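Side-chain contacts in intracellular serine protease (Bacillus licheniformis, PDB 4ZOQ), which probably acts as a subtilisin-like serine endopeptidase of the S8 family, cutting lanthipeptide precursors at a specific peptide bond: residues Thr84-Gly87 with Thr88-Gly92; Gly70-Tyr73 with Ile74-Lys77; Asp255-Ala258 with Leu259-Met262; Lys28-Asp31 with Ser32-Thr35. One frame throughout, in Å; residues are numbered along the deposited sequence.

Contact 1. Residues Thr84-Gly87 with Thr88-Gly92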
loop_
_atom_site.group_PDB
_atom_site.type_symbol
_atom_site.label_atom_id
_atom_site.label_comp_id
_atom_site.label_asym_id
_atom_site.label_seq_id
_atom_site.Cartn_x
_atom_site.Cartn_y
_atom_site.Cartn_z
ATOM N N THR B 84 -5.517 -12.050 -9.047
ATOM C CA THR B 84 -4.548 -12.712 -8.178
ATOM C C THR B 84 -5.022 -12.829 -6.722
ATOM O O THR B 84 -4.626 -13.763 -6.015
ATOM C CB THR B 84 -3.205 -11.977 -8.195
ATOM O OG1 THR B 84 -3.342 -10.726 -7.504
ATOM C CG2 THR B 84 -2.767 -11.715 -9.621
ATOM N N GLY B 85 -5.902 -11.920 -6.294
ATOM C CA GLY B 85 -6.400 -11.933 -4.923
ATOM C C GLY B 85 -5.639 -11.020 -3.959
ATOM O O GLY B 85 -6.055 -10.802 -2.824
ATOM N N HIS B 86 -4.519 -10.488 -4.423
ATOM C CA HIS B 86 -3.628 -9.706 -3.598
ATOM C C HIS B 86 -4.257 -8.410 -3.086
ATOM O O HIS B 86 -4.100 -8.070 -1.920
ATOM C CB HIS B 86 -2.365 -9.400 -4.395
ATOM C CG HIS B 86 -1.272 -8.788 -3.585
ATOM N ND1 HIS B 86 -1.091 -7.422 -3.491
ATOM C CD2 HIS B 86 -0.270 -9.351 -2.867
ATOM C CE1 HIS B 86 -0.044 -7.171 -2.725
ATOM N NE2 HIS B 86 0.476 -8.323 -2.338
ATOM N N GLY B 87 -4.956 -7.685 -3.958
ATOM C CA GLY B 87 -5.573 -6.424 -3.580
ATOM C C GLY B 87 -6.729 -6.609 -2.618
ATOM O O GLY B 87 -6.992 -5.754 -1.777
ATOM N N THR B 88 -7.448 -7.712 -2.789
ATOM C CA THR B 88 -8.545 -8.111 -1.908
ATOM C C THR B 88 -8.050 -8.481 -0.521
ATOM O O THR B 88 -8.713 -8.203 0.470
ATOM C CB THR B 88 -9.338 -9.275 -2.509
ATOM O OG1 THR B 88 -9.870 -8.845 -3.764
ATOM C CG2 THR B 88 -10.488 -9.683 -1.610
ATOM N N GLN B 89 -6.894 -9.123 -0.443
ATOM C CA GLN B 89 -6.341 -9.404 0.874
ATOM C C GLN B 89 -5.944 -8.077 1.562
ATOM O O GLN B 89 -6.277 -7.847 2.731
ATOM C CB GLN B 89 -5.143 -10.343 0.764
ATOM C CG GLN B 89 -5.518 -11.677 0.142
ATOM C CD GLN B 89 -4.345 -12.637 0.059
ATOM O OE1 GLN B 89 -3.429 -12.447 -0.739
ATOM N NE2 GLN B 89 -4.360 -13.664 0.906
ATOM N N THR B 90 -5.295 -7.187 0.812
ATOM C CA THR B 90 -4.900 -5.883 1.334
ATOM C C THR B 90 -6.141 -5.084 1.779
ATOM O O THR B 90 -6.195 -4.559 2.896
ATOM C CB THR B 90 -4.090 -5.106 0.294
ATOM O OG1 THR B 90 -2.964 -5.899 -0.110
ATOM C CG2 THR B 90 -3.610 -3.783 0.842
ATOM N N ALA B 91 -7.163 -5.065 0.936
ATOM C CA ALA B 91 -8.408 -4.355 1.253
ATOM C C ALA B 91 -9.032 -4.787 2.594
ATOM O O ALA B 91 -9.528 -3.963 3.362
ATOM C CB ALA B 91 -9.411 -4.565 0.120
ATOM N N GLY B 92 -9.043 -6.092 2.851
ATOM C CA GLY B 92 -9.608 -6.599 4.078
ATOM C C GLY B 92 -8.884 -6.075 5.300
ATOM O O GLY B 92 -9.516 -5.849 6.332
#
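His86 throws its imidazole back alongside its own carbonyl carbon (chi1 -171°), while Thr90, one helical turn on, turns its hydroxyl to the backbone N side (chi1 -56°), and these two rotations bring Thr90 OG1 to 4.1 Å from CE1 of the His86 ring. The two side chains slant past each other, and both bond to Asp51, which receives His86 ND1 on one carboxylate oxygen and Thr90 OG1 on the other. Thr90 is therefore in a position to orient, as a second-shell residue, the carboxylate that meets the imidazole. Beneath them the first turn of helix 86-97 is closed by backbone bonds from Gln89 N to Gly85 O (3.0 Å), Thr90 N to His86 O (3.1 Å) and Ala91 N to Gly87 O (2.8 Å). Gly85 is the N-cap, and its positive phi of 95° would jam a CB against the preceding carbonyl. The Gln89 side chain passes close to the cap carbonyl, with CG 3.1 Å from Gly85 O, before NE2 goes on to Thr248. Thr88 CB lies 3.6 Å from Gly85 O. The Thr88 hydroxyl bonds to the Asp82 carboxylate and to the backbone N of Asp55, and Asp82 in turn takes Gly85 N, so one carboxylate joins the cap to the first turn. A weak bond from His86 N to Thr84 OG1 (3.3 Å) adds to this. A histidine at a helix start, followed by glycine and threonine, is the His-Gly-Thr signature of subtilases, consistent with His86 forming the predicted catalytic triad with Asp51 and Ser276.

Contact 2. Residues Gly70-Tyr73 with Ile74-Lys77; sequences GWNY and IDGK
Asn72 uses its side-chain oxygen to gather two backbone N-H groups from the residues that follow. Ile74 N approaches Asn72 OD1 at 2.7 Å, tilted only 18° from the carbonyl plane, and this bond defines an Asx turn; Asp75 N meets the same OD1 at 3.1 Å from above that plane. With CG anti to the backbone N (chi1 178°), the amide is swung into the turn, and the double grip on OD1 fixes its rotation. Backbone bonds do the rest: Asn72 N gives a bond of 2.8 Å to Lys77 O, whereas the return bond from Lys77 N to Asn72 O is weak. The chain reverses here in what is best read as a short, weakly bonded hairpin between strands 71-72 and 77-78, whose tight loop passes through Gly76 at positive phi. Strand 71-72 is further anchored by backbone bonds from Trp71 and Tyr73 to Gln107 of strand 102-110.

Aromatic packing flanks the turn. The Trp71 indole lies against the returning strand, with Lys77 O over one face near the rim and Gly76 O 3.0 Å from Trp71 CH2. The CD1 corner of the same indole stands 3.3 Å above the centre of the Tyr73 ring, whose hydroxyl reaches Asp125 on helix 116-128.

Polar contacts on the solvent side are looser. One water accepts from Asn72 ND2 (3.3 Å) and from Lys77 NZ (3.1 Å), and Lys77 NZ also forms a long salt bridge of 3.6 Å to Asp75 OD2.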
loop_
_atom_site.group_PDB
_atom_site.type_symbol
_atom_site.label_atom_id
_atom_site.label_comp_id
_atom_site.label_asym_id
_atom_site.label_seq_id
_atom_site.Cartn_x
_atom_site.Cartn_y
_atom_site.Cartn_z
ATOM N N GLY B 70 -13.205 1.589 -9.566
ATOM C CA GLY B 70 -11.925 2.237 -9.742
ATOM C C GLY B 70 -11.282 1.933 -11.074
ATOM O O GLY B 70 -11.838 1.184 -11.886
ATOM N N TRP B 71 -10.082 2.470 -11.282
ATOM C CA TRP B 71 -9.446 2.349 -12.573
ATOM C C TRP B 71 -8.405 1.226 -12.648
ATOM O O TRP B 71 -7.611 1.024 -11.730
ATOM C CB TRP B 71 -8.808 3.681 -12.934
ATOM C CG TRP B 71 -8.453 3.790 -14.369
ATOM C CD1 TRP B 71 -7.209 3.883 -14.908
ATOM C CD2 TRP B 71 -9.373 3.763 -15.471
ATOM N NE1 TRP B 71 -7.296 3.959 -16.283
ATOM C CE2 TRP B 71 -8.615 3.872 -16.651
ATOM C CE3 TRP B 71 -10.767 3.664 -15.570
ATOM C CZ2 TRP B 71 -9.200 3.896 -17.916
ATOM C CZ3 TRP B 71 -11.348 3.683 -16.831
ATOM C CH2 TRP B 71 -10.566 3.806 -17.984
ATOM N N ASN B 72 -8.478 0.450 -13.722
ATOM C CA ASN B 72 -7.452 -0.516 -14.077
ATOM C C ASN B 72 -6.470 0.119 -15.080
ATOM O O ASN B 72 -6.826 0.371 -16.236
ATOM C CB ASN B 72 -8.108 -1.774 -14.646
ATOM C CG ASN B 72 -7.117 -2.825 -15.087
ATOM O OD1 ASN B 72 -5.923 -2.567 -15.271
ATOM N ND2 ASN B 72 -7.624 -4.045 -15.275
ATOM N N TYR B 73 -5.242 0.392 -14.645
ATOM C CA TYR B 73 -4.280 1.072 -15.514
ATOM C C TYR B 73 -3.611 0.117 -16.489
ATOM O O TYR B 73 -2.938 0.547 -17.425
ATOM C CB TYR B 73 -3.224 1.807 -14.686
ATOM C CG TYR B 73 -3.814 2.955 -13.905
ATOM C CD1 TYR B 73 -3.792 4.254 -14.411
ATOM C CD2 TYR B 73 -4.438 2.740 -12.687
ATOM C CE1 TYR B 73 -4.347 5.302 -13.711
ATOM C CE2 TYR B 73 -5.002 3.782 -11.979
ATOM C CZ TYR B 73 -4.952 5.061 -12.490
ATOM O OH TYR B 73 -5.515 6.096 -11.769
ATOM N N ILE B 74 -3.781 -1.177 -16.263
ATOM C CA ILE B 74 -3.154 -2.173 -17.118
ATOM C C ILE B 74 -3.968 -2.336 -18.403
ATOM O O ILE B 74 -3.405 -2.479 -19.485
ATOM C CB ILE B 74 -2.967 -3.526 -16.370
ATOM C CG1 ILE B 74 -1.823 -3.383 -15.370
ATOM C CG2 ILE B 74 -2.601 -4.649 -17.325
ATOM C CD1 ILE B 74 -1.680 -4.541 -14.418
ATOM N N ASP B 75 -5.290 -2.347 -18.271
ATOM C CA ASP B 75 -6.159 -2.526 -19.422
ATOM C C ASP B 75 -6.908 -1.262 -19.832
ATOM O O ASP B 75 -7.687 -1.287 -20.779
ATOM C CB ASP B 75 -7.164 -3.631 -19.127
ATOM C CG ASP B 75 -6.501 -4.976 -18.938
ATOM O OD1 ASP B 75 -5.311 -5.115 -19.309
ATOM O OD2 ASP B 75 -7.168 -5.882 -18.392
ATOM N N GLY B 76 -6.695 -0.164 -19.113
ATOM C CA GLY B 76 -7.408 1.071 -19.400
ATOM C C GLY B 76 -8.913 0.977 -19.283
ATOM O O GLY B 76 -9.642 1.700 -19.973
ATOM N N LYS B 77 -9.369 0.089 -18.414
ATOM C CA LYS B 77 -10.787 -0.126 -18.187
ATOM C C LYS B 77 -11.086 0.096 -16.692
ATOM O O LYS B 77 -10.156 0.085 -15.880
ATOM C CB LYS B 77 -11.136 -1.537 -18.714
ATOM C CG LYS B 77 -12.328 -2.287 -18.139
ATOM C CD LYS B 77 -12.655 -3.513 -19.013
ATOM C CE LYS B 77 -11.411 -4.208 -19.604
ATOM N NZ LYS B 77 -10.711 -5.160 -18.677
HETATM O O HOH W 1 -10.862 -4.303 -15.732
#

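Contact 3. Residues Asp255-Ala258 with Leu259-Met262; sequences DNTA and LDQM
Thr257 and Ala258 start the helix 258-262 by accepting backbone bonds from Gln261 N (3.0 Å to Thr257 O, in the carbonyl plane) and Met262 N (2.9 Å to Ala258 O). Round this turn the side chains of Thr257 and Asp260 complete a capping box. Asp260 N gives a nearly straight bond of 3.2 Å to Thr257 OG1, which lies between the backbone N and the carbonyl carbon (chi1 82°). In exchange Thr257 N reaches Asp260 OD2, also at 3.2 Å, on the anti side and 33° out of the carboxylate plane. A water joins the pair once more, accepting from Thr257 OG1 (2.7 Å) and donating to Asp260 OD1 (2.6 Å). Beside the box the Asn256 amide packs on the methylene of Asp260: Asn256 CG lies 3.5 Å from Asp260 CB, with amide and carboxylate planes 62° apart. Asn256 ND2 bonds to the carbonyls of Ile265 and Tyr269. Both oxygens of Asp260 do double duty: OD2 also bonds to Ser270 OG and OD1 to Leu271 N. An asparagine in place of Asp260 would probably weaken the cap, since one carboxylate oxygen becomes an amide nitrogen and Thr257 N or Leu271 N could lose its acceptor. The helix start, which follows the loop leaving strand 246-249, is thereby pinned to strand 269-272, while Leu259 leans on Val242 and Leu245.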
loop_
_atom_site.group_PDB
_atom_site.type_symbol
_atom_site.label_atom_id
_atom_site.label_comp_id
_atom_site.label_asym_id
_atom_site.label_seq_id
_atom_site.Cartn_x
_atom_site.Cartn_y
_atom_site.Cartn_z
ATOM N N ASP B 255 -10.847 -20.243 -5.524
ATOM C CA ASP B 255 -10.550 -21.319 -4.566
ATOM C C ASP B 255 -9.442 -20.881 -3.615
ATOM O O ASP B 255 -8.444 -20.314 -4.057
ATOM C CB ASP B 255 -10.105 -22.607 -5.271
ATOM C CG ASP B 255 -11.235 -23.325 -6.001
ATOM O OD1 ASP B 255 -12.438 -23.220 -5.624
ATOM O OD2 ASP B 255 -10.892 -24.052 -6.955
ATOM N N ASN B 256 -9.613 -21.099 -2.318
ATOM C CA ASN B 256 -8.521 -20.796 -1.400
ATOM C C ASN B 256 -7.638 -22.035 -1.263
ATOM O O ASN B 256 -7.845 -23.012 -1.980
ATOM C CB ASN B 256 -9.041 -20.302 -0.045
ATOM C CG ASN B 256 -9.956 -21.289 0.631
ATOM O OD1 ASN B 256 -9.948 -22.495 0.326
ATOM N ND2 ASN B 256 -10.788 -20.777 1.545
ATOM N N THR B 257 -6.651 -21.984 -0.369
ATOM C CA THR B 257 -5.582 -22.981 -0.343
ATOM C C THR B 257 -5.950 -24.257 0.388
ATOM O O THR B 257 -6.903 -24.273 1.156
ATOM C CB THR B 257 -4.313 -22.431 0.326
ATOM O OG1 THR B 257 -4.446 -22.522 1.760
ATOM C CG2 THR B 257 -4.059 -20.989 -0.133
ATOM N N ALA B 258 -5.157 -25.307 0.179
ATOM C CA ALA B 258 -5.336 -26.587 0.882
ATOM C C ALA B 258 -5.297 -26.442 2.418
ATOM O O ALA B 258 -6.010 -27.126 3.130
ATOM C CB ALA B 258 -4.290 -27.588 0.416
ATOM N N LEU B 259 -4.450 -25.553 2.919
ATOM C CA LEU B 259 -4.378 -25.274 4.351
ATOM C C LEU B 259 -5.693 -24.693 4.834
ATOM O O LEU B 259 -6.200 -25.076 5.904
ATOM C CB LEU B 259 -3.256 -24.289 4.637
ATOM C CG LEU B 259 -3.093 -23.800 6.072
ATOM C CD1 LEU B 259 -2.694 -24.962 6.971
ATOM C CD2 LEU B 259 -2.073 -22.665 6.121
ATOM N N ASP B 260 -6.258 -23.778 4.044
ATOM C CA ASP B 260 -7.534 -23.197 4.406
ATOM C C ASP B 260 -8.615 -24.290 4.466
ATOM O O ASP B 260 -9.369 -24.374 5.439
ATOM C CB ASP B 260 -7.963 -22.100 3.407
ATOM C CG ASP B 260 -7.025 -20.894 3.393
ATOM O OD1 ASP B 260 -6.468 -20.548 4.450
ATOM O OD2 ASP B 260 -6.853 -20.270 2.325
ATOM N N GLN B 261 -8.655 -25.141 3.438
ATOM C CA GLN B 261 -9.684 -26.177 3.332
ATOM C C GLN B 261 -9.562 -27.123 4.499
ATOM O O GLN B 261 -10.568 -27.461 5.138
ATOM C CB GLN B 261 -9.580 -26.958 2.026
ATOM C CG GLN B 261 -9.174 -26.117 0.859
ATOM C CD GLN B 261 -9.145 -26.884 -0.452
ATOM O OE1 GLN B 261 -8.284 -27.759 -0.681
ATOM N NE2 GLN B 261 -10.054 -26.516 -1.351
ATOM N N MET B 262 -8.331 -27.526 4.792
ATOM C CA MET B 262 -8.095 -28.396 5.932
ATOM C C MET B 262 -8.574 -27.785 7.249
ATOM O O MET B 262 -9.006 -28.508 8.140
ATOM C CB MET B 262 -6.605 -28.713 6.052
ATOM C CG MET B 262 -6.295 -29.628 7.210
ATOM S SD MET B 262 -4.542 -29.673 7.618
ATOM C CE MET B 262 -4.436 -28.427 8.890
HETATM O O HOH W 2 -3.939 -20.667 3.714
#

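Contact 4. Residues Lys28-Asp31 with Ser32-Thr35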
loop_
_atom_site.group_PDB
_atom_site.type_symbol
_atom_site.label_atom_id
_atom_site.label_comp_id
_atom_site.label_asym_id
_atom_site.label_seq_id
_atom_site.Cartn_x
_atom_site.Cartn_y
_atom_site.Cartn_z
ATOM N N LYS B 28 -6.399 -7.601 18.470
ATOM C CA LYS B 28 -5.328 -6.818 19.075
ATOM C C LYS B 28 -5.434 -5.340 18.691
ATOM O O LYS B 28 -5.482 -4.469 19.546
ATOM C CB LYS B 28 -3.972 -7.388 18.670
ATOM C CG LYS B 28 -2.826 -6.725 19.350
ATOM C CD LYS B 28 -1.468 -7.320 18.982
ATOM C CE LYS B 28 -0.385 -6.754 19.928
ATOM N NZ LYS B 28 -0.231 -7.561 21.178
ATOM N N GLN B 29 -5.560 -5.081 17.396
ATOM C CA GLN B 29 -5.655 -3.731 16.871
ATOM C C GLN B 29 -6.832 -2.914 17.448
ATOM O O GLN B 29 -6.659 -1.753 17.858
ATOM C CB GLN B 29 -5.775 -3.801 15.350
ATOM C CG GLN B 29 -4.478 -4.094 14.588
ATOM C CD GLN B 29 -3.596 -2.846 14.424
ATOM O OE1 GLN B 29 -3.813 -1.819 15.083
ATOM N NE2 GLN B 29 -2.643 -2.911 13.497
ATOM N N THR B 30 -8.008 -3.544 17.511
ATOM C CA THR B 30 -9.268 -2.873 17.818
ATOM C C THR B 30 -9.729 -3.052 19.274
ATOM O O THR B 30 -10.868 -2.702 19.603
ATOM C CB THR B 30 -10.414 -3.384 16.898
ATOM O OG1 THR B 30 -10.600 -4.788 17.117
ATOM C CG2 THR B 30 -10.099 -3.139 15.421
ATOM N N ASP B 31 -8.855 -3.601 20.119
ATOM C CA ASP B 31 -9.168 -3.928 21.506
ATOM C C ASP B 31 -10.435 -4.815 21.567
ATOM O O ASP B 31 -11.469 -4.419 22.131
ATOM C CB ASP B 31 -9.347 -2.667 22.366
ATOM C CG ASP B 31 -9.405 -2.984 23.872
ATOM O OD1 ASP B 31 -9.028 -4.118 24.269
ATOM O OD2 ASP B 31 -9.807 -2.096 24.659
ATOM N N SER B 32 -10.349 -5.993 20.950
ATOM C CA SER B 32 -11.494 -6.900 20.816
ATOM C C SER B 32 -12.706 -6.196 20.212
ATOM O O SER B 32 -13.811 -6.340 20.710
ATOM C CB SER B 32 -11.848 -7.529 22.162
ATOM O OG SER B 32 -10.782 -8.366 22.589
ATOM N N TYR B 33 -12.473 -5.400 19.163
ATOM C CA TYR B 33 -13.527 -4.742 18.373
ATOM C C TYR B 33 -14.273 -3.643 19.135
ATOM O O TYR B 33 -15.322 -3.191 18.704
ATOM C CB TYR B 33 -14.501 -5.793 17.836
ATOM C CG TYR B 33 -13.698 -6.886 17.198
ATOM C CD1 TYR B 33 -13.072 -6.683 15.969
ATOM C CD2 TYR B 33 -13.498 -8.102 17.855
ATOM C CE1 TYR B 33 -12.289 -7.662 15.403
ATOM C CE2 TYR B 33 -12.708 -9.089 17.303
ATOM C CZ TYR B 33 -12.107 -8.863 16.077
ATOM O OH TYR B 33 -11.329 -9.826 15.516
ATOM N N ARG B 34 -13.717 -3.170 20.239
ATOM C CA ARG B 34 -14.331 -2.055 20.942
ATOM C C ARG B 34 -14.255 -0.760 20.139
ATOM O O ARG B 34 -15.114 0.102 20.272
ATOM C CB ARG B 34 -13.664 -1.867 22.290
ATOM C CG ARG B 34 -14.146 -2.838 23.310
ATOM C CD ARG B 34 -13.339 -2.736 24.607
ATOM N NE ARG B 34 -13.834 -3.721 25.559
ATOM C CZ ARG B 34 -13.394 -4.969 25.649
ATOM N NH1 ARG B 34 -12.444 -5.407 24.818
ATOM N NH2 ARG B 34 -13.924 -5.784 26.555
ATOM N N THR B 35 -13.232 -0.635 19.289
ATOM C CA THR B 35 -13.060 0.563 18.473
ATOM C C THR B 35 -14.233 0.771 17.507
ATOM O O THR B 35 -14.500 1.913 17.122
ATOM C CB THR B 35 -11.724 0.523 17.649
ATOM O OG1 THR B 35 -11.730 -0.557 16.697
ATOM C CG2 THR B 35 -10.527 0.393 18.565
#
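Thr30 lays CB and CG2 against the hydroxyl of Thr35, with OG1 of Thr35 3.1 Å from CB and 3.3 Å from CG2 of Thr30, the two side chains crossing at about a right angle. A chi1 of 61° sets Thr30 OG1 between the backbone N and the carbonyl carbon, where it accepts from Tyr33 N at 2.8 Å and gives its proton to Ala26 O one turn back in the helix. The Tyr33 ring comes obliquely to the same hydroxyl, CD1 3.3 Å from Thr30 OG1. Asp31, at positive phi (54°), closes the end of helix 24-30 in a Schellman motif, with two bonds back into the last turn. Separately, Thr35 N bonds to Thr30 O at 3.2 Å across the reversal. A type I' turn runs from Asp31 to Arg34, closed by Arg34 N on Asp31 O at 3.2 Å. The Arg34 chain is extended as far as NE, and the turn of the guanidinium brings NH1 to Asp31 O at 3.0 Å, so that the two donors meet this oxygen from opposite faces of its plane. A valine in place of Thr30 would probably leave Tyr33 N without this acceptor and Ala26 O without its hydroxyl donor, tying the turn less firmly to the helix. Thr35 meanwhile rests on Tyr334 and Leu337 of helix 333-338. The carboxylate of Asp31 adds a long salt bridge, OD1 to NH1 of Arg34 at 3.7 Å, with the two planes 35° apart. The chemistry implies a reversal secured chiefly by backbone carbonyls and one buried hydroxyl, with charge attraction likely to be a minor addition.

How the contacts relate
Along the chain the contacts come in the order 4, 2, 1, 3, each local and complete before the next begins, so none nests in or crosses another; contacts 4 and 2 close turns, contacts 1 and 3 begin helices. Contact 4 ends helix 24-30 and sets it beside helix 333-338 near the C terminus. Contact 2 closes the loop between the short strands 71-72 and 77-78, bonded to strand 102-110 of the main sheet. Contact 1 starts helix 86-97, next to strand 46-51 and helix 275-297, and contact 3 starts the short helix 258-262 against strand 269-272. Contacts 1 and 3 have centres about 16 Å apart, whereas contacts 2 and 4 lie on opposite sides of the chain's centre.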